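Putative capsular polysaccharide biosynthesis protein (Streptococcus pneumoniae serotype 4, PDB 6EWR) probably works as a pyridoxal-phosphate-dependent aminotransferase in capsular polysaccharide biosynthesis, and here holds its cofactor as pyridoxamine phosphate. Local coordinates at residues I133-A138 with V174-H179; T197-H202 with S214-A219; L320-V325 with E380-L385. All blocks are in the same frame, centred on the assembly; numbering follows the deposited sequence.

Interaction 1: residues I133-A138 with V174-H179; sequences IPVELA and VSDSAH. With PMP (4'-deoxy-4'-aminopyridoxal-5'-phosphate), chain E.
The imidazole of H179 is held through both its nitrogens: A138 N donates to ND1 (3.1 Å), 13° off the ring plane, while NE2 meets the phenolic O3 of PMP at 2.7 Å. This is the cofactor-binding end of the large sheet in the aspartate-aminotransferase-like (fold type I) fold of this family, where two neighbouring parallel strands run out into loops beside the cofactor. Their backbones are still joined there, D176 N to P134 O at 2.9 Å and E136 N to D176 O at 3.2 Å. Beyond that pair no direct backbone-to-backbone bond joins them, and a water bridges instead, donating to E136 O and D176 O and accepting from H179 N.

D176 swings its carboxylate off toward the cofactor, CG anti to the backbone N (chi1 -175°), with OD2 2.7 Å from PMP N1. S93 OG hydrogen-bonds OD2, and OD1 accepts from A178 N in an Asx turn, so the carboxylate is gripped at both oxygens. Farther back along the strands, S175 OG donates to the anti lone pair of E136 OE2 (2.7 Å), an oxygen that Y144 also reaches. V135 CG2 lies 3.8 Å from the cofactor methyl carbon C2A.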
# COMPACT_ATOMS: atom_id res chain seq x y z
N ILE A 133 -8.48 -18.81 8.56
CA ILE A 133 -7.71 -18.52 7.35
C ILE A 133 -6.89 -19.75 6.99
O ILE A 133 -5.75 -19.89 7.45
CB ILE A 133 -6.76 -17.31 7.51
CG1 ILE A 133 -7.53 -16.08 7.97
CG2 ILE A 133 -6.04 -17.01 6.19
CD1 ILE A 133 -6.65 -14.85 8.19
N PRO A 134 -7.43 -20.64 6.15
CA PRO A 134 -6.58 -21.69 5.60
C PRO A 134 -5.69 -21.11 4.52
O PRO A 134 -6.04 -20.09 3.92
CB PRO A 134 -7.58 -22.70 5.01
CG PRO A 134 -8.95 -22.08 5.14
CD PRO A 134 -8.76 -20.65 5.52
N VAL A 135 -4.56 -21.76 4.28
CA VAL A 135 -3.63 -21.31 3.24
C VAL A 135 -3.49 -22.42 2.22
O VAL A 135 -3.21 -23.56 2.57
CB VAL A 135 -2.26 -20.86 3.80
CG1 VAL A 135 -1.67 -21.85 4.78
CG2 VAL A 135 -1.26 -20.61 2.68
N GLU A 136 -3.69 -22.06 0.96
CA GLU A 136 -3.59 -22.99 -0.14
C GLU A 136 -2.10 -23.04 -0.56
O GLU A 136 -1.68 -22.48 -1.60
CB GLU A 136 -4.50 -22.60 -1.31
CG GLU A 136 -5.81 -21.90 -0.98
CD GLU A 136 -6.73 -22.62 -0.00
OE1 GLU A 136 -6.46 -23.78 0.37
OE2 GLU A 136 -7.74 -21.99 0.39
N LEU A 137 -1.31 -23.71 0.27
CA LEU A 137 0.13 -23.77 0.12
C LEU A 137 0.56 -24.47 -1.15
O LEU A 137 0.16 -25.61 -1.40
CB LEU A 137 0.74 -24.53 1.30
CG LEU A 137 2.26 -24.64 1.30
CD1 LEU A 137 2.84 -23.39 1.89
CD2 LEU A 137 2.75 -25.82 2.11
N ALA A 138 1.45 -23.81 -1.88
CA ALA A 138 1.97 -24.29 -3.15
C ALA A 138 0.96 -24.36 -4.28
O ALA A 138 1.32 -24.77 -5.39
CB ALA A 138 2.68 -25.63 -2.99
N VAL A 174 -11.89 -17.54 5.22
CA VAL A 174 -11.16 -16.64 4.30
C VAL A 174 -9.91 -17.30 3.77
O VAL A 174 -8.97 -17.52 4.51
CB VAL A 174 -10.72 -15.33 5.00
CG1 VAL A 174 -9.98 -14.42 4.02
CG2 VAL A 174 -11.93 -14.61 5.59
N SER A 175 -9.87 -17.57 2.49
CA SER A 175 -8.76 -18.33 1.89
C SER A 175 -7.56 -17.46 1.66
O SER A 175 -7.63 -16.52 0.89
CB SER A 175 -9.19 -18.96 0.56
OG SER A 175 -8.06 -19.41 -0.19
N ASP A 176 -6.43 -17.78 2.29
CA ASP A 176 -5.16 -17.22 1.81
C ASP A 176 -4.74 -17.95 0.51
O ASP A 176 -3.98 -18.94 0.55
CB ASP A 176 -4.08 -17.31 2.89
CG ASP A 176 -2.76 -16.63 2.45
OD1 ASP A 176 -2.60 -16.27 1.27
OD2 ASP A 176 -1.88 -16.43 3.30
N SER A 177 -5.24 -17.48 -0.62
CA SER A 177 -4.91 -18.08 -1.92
C SER A 177 -3.77 -17.34 -2.64
O SER A 177 -3.76 -17.22 -3.87
CB SER A 177 -6.14 -18.16 -2.83
OG SER A 177 -6.90 -19.33 -2.58
N ALA A 178 -2.79 -16.88 -1.88
CA ALA A 178 -1.68 -16.14 -2.46
C ALA A 178 -1.03 -16.94 -3.60
O ALA A 178 -0.63 -16.36 -4.60
CB ALA A 178 -0.65 -15.79 -1.40
N HIS A 179 -0.98 -18.27 -3.45
CA HIS A 179 -0.30 -19.16 -4.39
C HIS A 179 -1.24 -19.82 -5.41
O HIS A 179 -0.78 -20.49 -6.34
CB HIS A 179 0.36 -20.30 -3.61
CG HIS A 179 1.31 -19.88 -2.53
ND1 HIS A 179 1.76 -20.76 -1.56
CD2 HIS A 179 1.91 -18.69 -2.25
CE1 HIS A 179 2.62 -20.14 -0.76
NE2 HIS A 179 2.70 -18.88 -1.14
N1 PMP E . 0.40 -15.65 2.10
C2 PMP E . 1.36 -16.49 1.61
C2A PMP E . 1.33 -17.96 1.91
C3 PMP E . 2.47 -15.95 0.79
O3 PMP E . 3.48 -16.73 0.29
C4 PMP E . 2.43 -14.49 0.53
C4A PMP E . 3.53 -13.89 -0.32
N4A PMP E . 4.08 -12.62 0.18
C5 PMP E . 1.31 -13.67 1.11
C6 PMP E . 0.35 -14.32 1.88
C5A PMP E . 1.24 -12.16 0.88
O4P PMP E . 1.68 -11.81 -0.46
P PMP E . 1.85 -10.27 -0.91
O1P PMP E . 1.18 -9.43 0.12
O2P PMP E . 1.23 -10.08 -2.30
O3P PMP E . 3.32 -9.97 -0.93
O HOH W 1 -1.86 -19.56 -1.12

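Interaction 2: residues T197-H202 with S214-A219; sequences TSFSFH and SATWKA. With PMP (4'-deoxy-4'-aminopyridoxal-5'-phosphate), chain E.
T197 and T216 pair through both of their backbone polar groups: T197 N donates to T216 O and T216 N to T197 O, each at 3.0 Å. Two residues on, F199 and S214 repeat the exchange, with F199 N to S214 O at 2.8 Å and S214 N to F199 O at 3.0 Å. S198 and A215, the non-hydrogen-bonded pair between them, spend their backbone groups on the strands flanking the pair, S198 on S175 of 172-176 and A215 on V59 of the edge strand 58-61. The hydroxyl of S198 turns the same way, OG making a weak hydrogen bond to S175 O.

Strands 196-200 and 213-217 thus sit inside the seven-stranded mixed sheet of the aspartate-aminotransferase-like (fold type I) fold of this family, at the place where the antiparallel strand 213-217 joins the parallel ones. T197, F199, S214 and T216 point to one face of it. There S214 OG lies at the edge of the F199 ring, 3.4 Å from CD2, with F201 CZ 3.6 Å off. T216 CG2 comes to the same edge of F199 at CE2, and its OG1 is engaged by T55 and by the carbonyl of K57.

At the end of strand 196-200 the bonding passes to the cofactor. S200 carries OG anti to its own N (chi1 -175°), which sets the hydroxyl to donate to the phosphate oxygen O2P of PMP at 2.5 Å; OG also accepts a weak bond from H202 N.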
# COMPACT_ATOMS: atom_id res chain seq x y z
N THR A 197 -11.67 -14.74 -0.44
CA THR A 197 -10.37 -15.25 -0.85
C THR A 197 -9.47 -14.10 -1.22
O THR A 197 -9.94 -13.16 -1.84
CB THR A 197 -10.51 -16.18 -2.05
OG1 THR A 197 -11.41 -17.25 -1.74
CG2 THR A 197 -9.15 -16.76 -2.42
N SER A 198 -8.20 -14.16 -0.84
CA SER A 198 -7.19 -13.16 -1.25
C SER A 198 -6.14 -13.77 -2.17
O SER A 198 -5.69 -14.89 -1.93
CB SER A 198 -6.50 -12.56 -0.03
OG SER A 198 -5.86 -13.59 0.70
N PHE A 199 -5.76 -13.05 -3.22
CA PHE A 199 -4.73 -13.49 -4.20
C PHE A 199 -3.51 -12.54 -4.20
O PHE A 199 -3.63 -11.35 -3.92
CB PHE A 199 -5.35 -13.57 -5.62
CG PHE A 199 -6.33 -14.71 -5.82
CD1 PHE A 199 -5.89 -16.04 -5.88
CD2 PHE A 199 -7.71 -14.47 -5.94
CE1 PHE A 199 -6.79 -17.08 -6.06
CE2 PHE A 199 -8.62 -15.52 -6.13
CZ PHE A 199 -8.15 -16.83 -6.17
N SER A 200 -2.34 -13.07 -4.53
CA SER A 200 -1.08 -12.29 -4.68
C SER A 200 -0.64 -12.37 -6.12
O SER A 200 -0.62 -13.45 -6.73
CB SER A 200 0.05 -12.87 -3.80
OG SER A 200 1.23 -12.07 -3.84
N PHE A 201 -0.24 -11.22 -6.65
CA PHE A 201 0.36 -11.10 -7.97
C PHE A 201 1.81 -10.56 -7.82
O PHE A 201 2.33 -9.84 -8.68
CB PHE A 201 -0.48 -10.18 -8.87
CG PHE A 201 -1.97 -10.39 -8.77
CD1 PHE A 201 -2.53 -11.67 -8.68
CD2 PHE A 201 -2.84 -9.29 -8.86
CE1 PHE A 201 -3.92 -11.83 -8.62
CE2 PHE A 201 -4.22 -9.44 -8.80
CZ PHE A 201 -4.75 -10.72 -8.66
N HIS A 202 2.46 -10.93 -6.73
CA HIS A 202 3.86 -10.55 -6.48
C HIS A 202 4.78 -11.14 -7.54
O HIS A 202 4.49 -12.19 -8.11
CB HIS A 202 4.25 -11.09 -5.10
CG HIS A 202 5.63 -10.72 -4.67
ND1 HIS A 202 6.73 -11.50 -4.94
CD2 HIS A 202 6.07 -9.68 -3.94
CE1 HIS A 202 7.80 -10.94 -4.41
NE2 HIS A 202 7.42 -9.84 -3.78
N SER A 214 -5.53 -9.27 -5.06
CA SER A 214 -6.97 -9.10 -5.13
C SER A 214 -7.70 -9.72 -3.94
O SER A 214 -7.20 -10.65 -3.31
CB SER A 214 -7.51 -9.69 -6.45
OG SER A 214 -7.56 -11.12 -6.46
N ALA A 215 -8.88 -9.18 -3.67
CA ALA A 215 -9.89 -9.78 -2.81
C ALA A 215 -11.13 -10.12 -3.67
O ALA A 215 -11.50 -9.32 -4.52
CB ALA A 215 -10.29 -8.86 -1.66
N THR A 216 -11.68 -11.32 -3.46
CA THR A 216 -12.98 -11.72 -4.01
C THR A 216 -13.79 -12.49 -2.94
O THR A 216 -13.34 -12.66 -1.79
CB THR A 216 -12.78 -12.54 -5.34
OG1 THR A 216 -14.02 -12.66 -6.05
CG2 THR A 216 -12.25 -13.93 -5.11
N TRP A 217 -14.98 -12.90 -3.33
CA TRP A 217 -15.88 -13.61 -2.42
C TRP A 217 -16.83 -14.43 -3.25
O TRP A 217 -17.22 -14.00 -4.32
CB TRP A 217 -16.67 -12.65 -1.51
CG TRP A 217 -17.44 -11.59 -2.23
CD1 TRP A 217 -18.74 -11.67 -2.65
CD2 TRP A 217 -16.98 -10.28 -2.59
NE1 TRP A 217 -19.11 -10.50 -3.28
CE2 TRP A 217 -18.04 -9.62 -3.24
CE3 TRP A 217 -15.76 -9.61 -2.45
CZ2 TRP A 217 -17.92 -8.33 -3.75
CZ3 TRP A 217 -15.65 -8.30 -2.96
CH2 TRP A 217 -16.73 -7.69 -3.60
N LYS A 218 -17.18 -15.62 -2.80
CA LYS A 218 -18.11 -16.43 -3.57
C LYS A 218 -19.54 -15.89 -3.46
O LYS A 218 -19.87 -15.19 -2.49
CB LYS A 218 -18.05 -17.90 -3.18
CG LYS A 218 -18.60 -18.24 -1.82
CD LYS A 218 -18.73 -19.73 -1.64
CE LYS A 218 -19.49 -20.03 -0.35
NZ LYS A 218 -18.69 -20.96 0.51
N ALA A 219 -20.35 -16.24 -4.45
CA ALA A 219 -21.75 -15.86 -4.54
C ALA A 219 -22.49 -16.35 -3.32
O ALA A 219 -22.48 -17.53 -3.03
CB ALA A 219 -22.38 -16.46 -5.79
N1 PMP E . 0.40 -15.65 2.10
C2 PMP E . 1.36 -16.49 1.61
C2A PMP E . 1.33 -17.96 1.91
C3 PMP E . 2.47 -15.95 0.79
O3 PMP E . 3.48 -16.73 0.29
C4 PMP E . 2.43 -14.49 0.53
C4A PMP E . 3.53 -13.89 -0.32
N4A PMP E . 4.08 -12.62 0.18
C5 PMP E . 1.31 -13.67 1.11
C6 PMP E . 0.35 -14.32 1.88
C5A PMP E . 1.24 -12.16 0.88
O4P PMP E . 1.68 -11.81 -0.46
P PMP E . 1.85 -10.27 -0.91
O1P PMP E . 1.18 -9.43 0.12
O2P PMP E . 1.23 -10.08 -2.30
O3P PMP E . 3.32 -9.97 -0.93

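Interaction 3: residues L320-V325 with E380-L385; sequences LYITRV and EITLPL
T323 grips I381 with backbone and side chain at once. I381 O takes two donors from that one residue, T323 N at 2.9 Å and T323 OG1 at 2.9 Å, and I381 N returns a bond to T323 O (2.7 Å). The hydroxyl reaches the carbonyl because it stands between the backbone N and carbonyl carbon of T323 (chi1 84°). Around this centre apolar groups fill in: V325 CG2 rests on I381 CD1 (4.2 Å), L383 CD1 touches the edge of the Y321 ring at CD2 (4.1 Å), and F401 of helix 391-408 lies against T323, V325, I381 and L383.

The opposite face, with I322, E380 and T382, mixes polar and apolar groups. E380 bends back at chi2 so that OE2 accepts from T382 OG1 on its syn lone pair (2.6 Å), while I322 crosses the glutamate at about a right angle, CG2 3.6 Å from OE2. H350 serves both polar residues, its N bonding E380 OE1 and its ND1 T382 OG1.

Toward solvent the contact thins. R324, partly exposed, rests just its CG on E380 CA at 4.1 Å, and its NE bonds N379 OD1. Strands 321-325 and 380-383, with 304-306, make the three-stranded antiparallel sheet of the small C-terminal domain in fold type I aminotransferases.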
# COMPACT_ATOMS: atom_id res chain seq x y z
N LEU A 320 4.67 -23.88 -6.05
CA LEU A 320 5.93 -24.28 -5.39
C LEU A 320 6.10 -25.80 -5.44
O LEU A 320 5.15 -26.53 -5.19
CB LEU A 320 5.92 -23.83 -3.93
CG LEU A 320 5.88 -22.32 -3.66
CD1 LEU A 320 5.76 -22.02 -2.17
CD2 LEU A 320 7.13 -21.61 -4.18
N TYR A 321 7.29 -26.28 -5.79
CA TYR A 321 7.59 -27.70 -5.69
C TYR A 321 8.17 -28.01 -4.31
O TYR A 321 9.36 -28.20 -4.12
CB TYR A 321 8.49 -28.19 -6.84
CG TYR A 321 8.37 -29.69 -7.10
CD1 TYR A 321 7.20 -30.21 -7.62
CD2 TYR A 321 9.40 -30.58 -6.80
CE1 TYR A 321 7.06 -31.58 -7.84
CE2 TYR A 321 9.27 -31.95 -7.02
CZ TYR A 321 8.09 -32.44 -7.53
OH TYR A 321 7.93 -33.78 -7.76
N ILE A 322 7.28 -28.06 -3.34
CA ILE A 322 7.59 -28.46 -1.99
C ILE A 322 7.89 -29.96 -1.97
O ILE A 322 7.12 -30.75 -2.54
CB ILE A 322 6.38 -28.19 -1.05
CG1 ILE A 322 5.94 -26.73 -1.03
CG2 ILE A 322 6.52 -28.87 0.30
CD1 ILE A 322 6.34 -25.86 0.13
N THR A 323 9.03 -30.33 -1.37
CA THR A 323 9.41 -31.73 -1.16
C THR A 323 9.88 -31.89 0.25
O THR A 323 10.37 -30.90 0.85
CB THR A 323 10.55 -32.19 -2.11
OG1 THR A 323 11.85 -31.85 -1.57
CG2 THR A 323 10.39 -31.58 -3.53
N ARG A 324 9.77 -33.10 0.79
CA ARG A 324 10.41 -33.44 2.06
C ARG A 324 11.29 -34.65 1.86
O ARG A 324 10.89 -35.60 1.18
CB ARG A 324 9.38 -33.73 3.14
CG ARG A 324 8.45 -32.54 3.40
CD ARG A 324 7.35 -32.96 4.36
NE ARG A 324 7.91 -33.35 5.66
CZ ARG A 324 7.30 -34.11 6.56
NH1 ARG A 324 6.08 -34.59 6.35
NH2 ARG A 324 7.93 -34.38 7.71
N VAL A 325 12.50 -34.62 2.43
CA VAL A 325 13.46 -35.72 2.26
C VAL A 325 13.38 -36.65 3.48
O VAL A 325 13.60 -36.23 4.61
CB VAL A 325 14.90 -35.19 2.06
CG1 VAL A 325 15.84 -36.29 1.60
CG2 VAL A 325 14.89 -34.07 1.03
N GLU A 380 11.95 -30.16 4.89
CA GLU A 380 11.35 -29.61 3.70
C GLU A 380 12.41 -28.95 2.82
O GLU A 380 13.30 -28.32 3.34
CB GLU A 380 10.29 -28.59 4.09
CG GLU A 380 9.35 -28.23 2.96
CD GLU A 380 9.92 -27.19 2.00
OE1 GLU A 380 10.58 -26.23 2.44
OE2 GLU A 380 9.68 -27.32 0.78
N ILE A 381 12.32 -29.14 1.51
CA ILE A 381 13.13 -28.39 0.55
C ILE A 381 12.28 -28.09 -0.69
O ILE A 381 11.65 -28.98 -1.26
CB ILE A 381 14.40 -29.15 0.10
CG1 ILE A 381 15.40 -29.28 1.26
CG2 ILE A 381 15.06 -28.46 -1.09
CD1 ILE A 381 16.55 -30.25 1.00
N THR A 382 12.26 -26.83 -1.08
CA THR A 382 11.49 -26.38 -2.21
C THR A 382 12.43 -26.18 -3.39
O THR A 382 13.44 -25.48 -3.27
CB THR A 382 10.76 -25.05 -1.92
OG1 THR A 382 10.12 -25.14 -0.64
CG2 THR A 382 9.71 -24.74 -3.00
N LEU A 383 12.09 -26.83 -4.51
CA LEU A 383 12.88 -26.74 -5.74
C LEU A 383 12.28 -25.67 -6.63
O LEU A 383 11.13 -25.29 -6.45
CB LEU A 383 12.90 -28.06 -6.51
CG LEU A 383 13.41 -29.27 -5.72
CD1 LEU A 383 13.45 -30.46 -6.64
CD2 LEU A 383 14.78 -29.08 -5.11
N PRO A 384 13.07 -25.17 -7.59
CA PRO A 384 12.57 -24.21 -8.54
C PRO A 384 11.40 -24.73 -9.34
O PRO A 384 11.45 -25.85 -9.84
CB PRO A 384 13.77 -24.00 -9.47
CG PRO A 384 14.93 -24.18 -8.56
CD PRO A 384 14.52 -25.36 -7.73
N LEU A 385 10.37 -23.90 -9.48
CA LEU A 385 9.24 -24.21 -10.33
C LEU A 385 8.76 -22.90 -10.91
O LEU A 385 8.06 -22.14 -10.25
CB LEU A 385 8.14 -24.90 -9.51
CG LEU A 385 6.83 -25.34 -10.20
CD1 LEU A 385 7.05 -26.17 -11.47
CD2 LEU A 385 5.96 -26.11 -9.23

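How the interactions relate
Interactions 1 and 2 belong to the same large sheet and meet directly, S177 CB packing on T197 CG2 at 3.3 Å, where strands 172-176 and 196-200 run side by side. Both are buried and both reach PMP, but from different ends: 174-179 attends to the pyridine ring, 197-202 to the phosphate. Interaction 3 lies in the smaller antiparallel sheet, about 25 Å from interaction 2 between centres and not touching it, and its R324 edge is partly exposed. It does reach interaction 1, A138 CB packing on L320 O and H179 CE1 on L320 CD1. Paired backbones unite interactions 2 and 3, whereas interaction 1 relies more on side chains, a water and the cofactor.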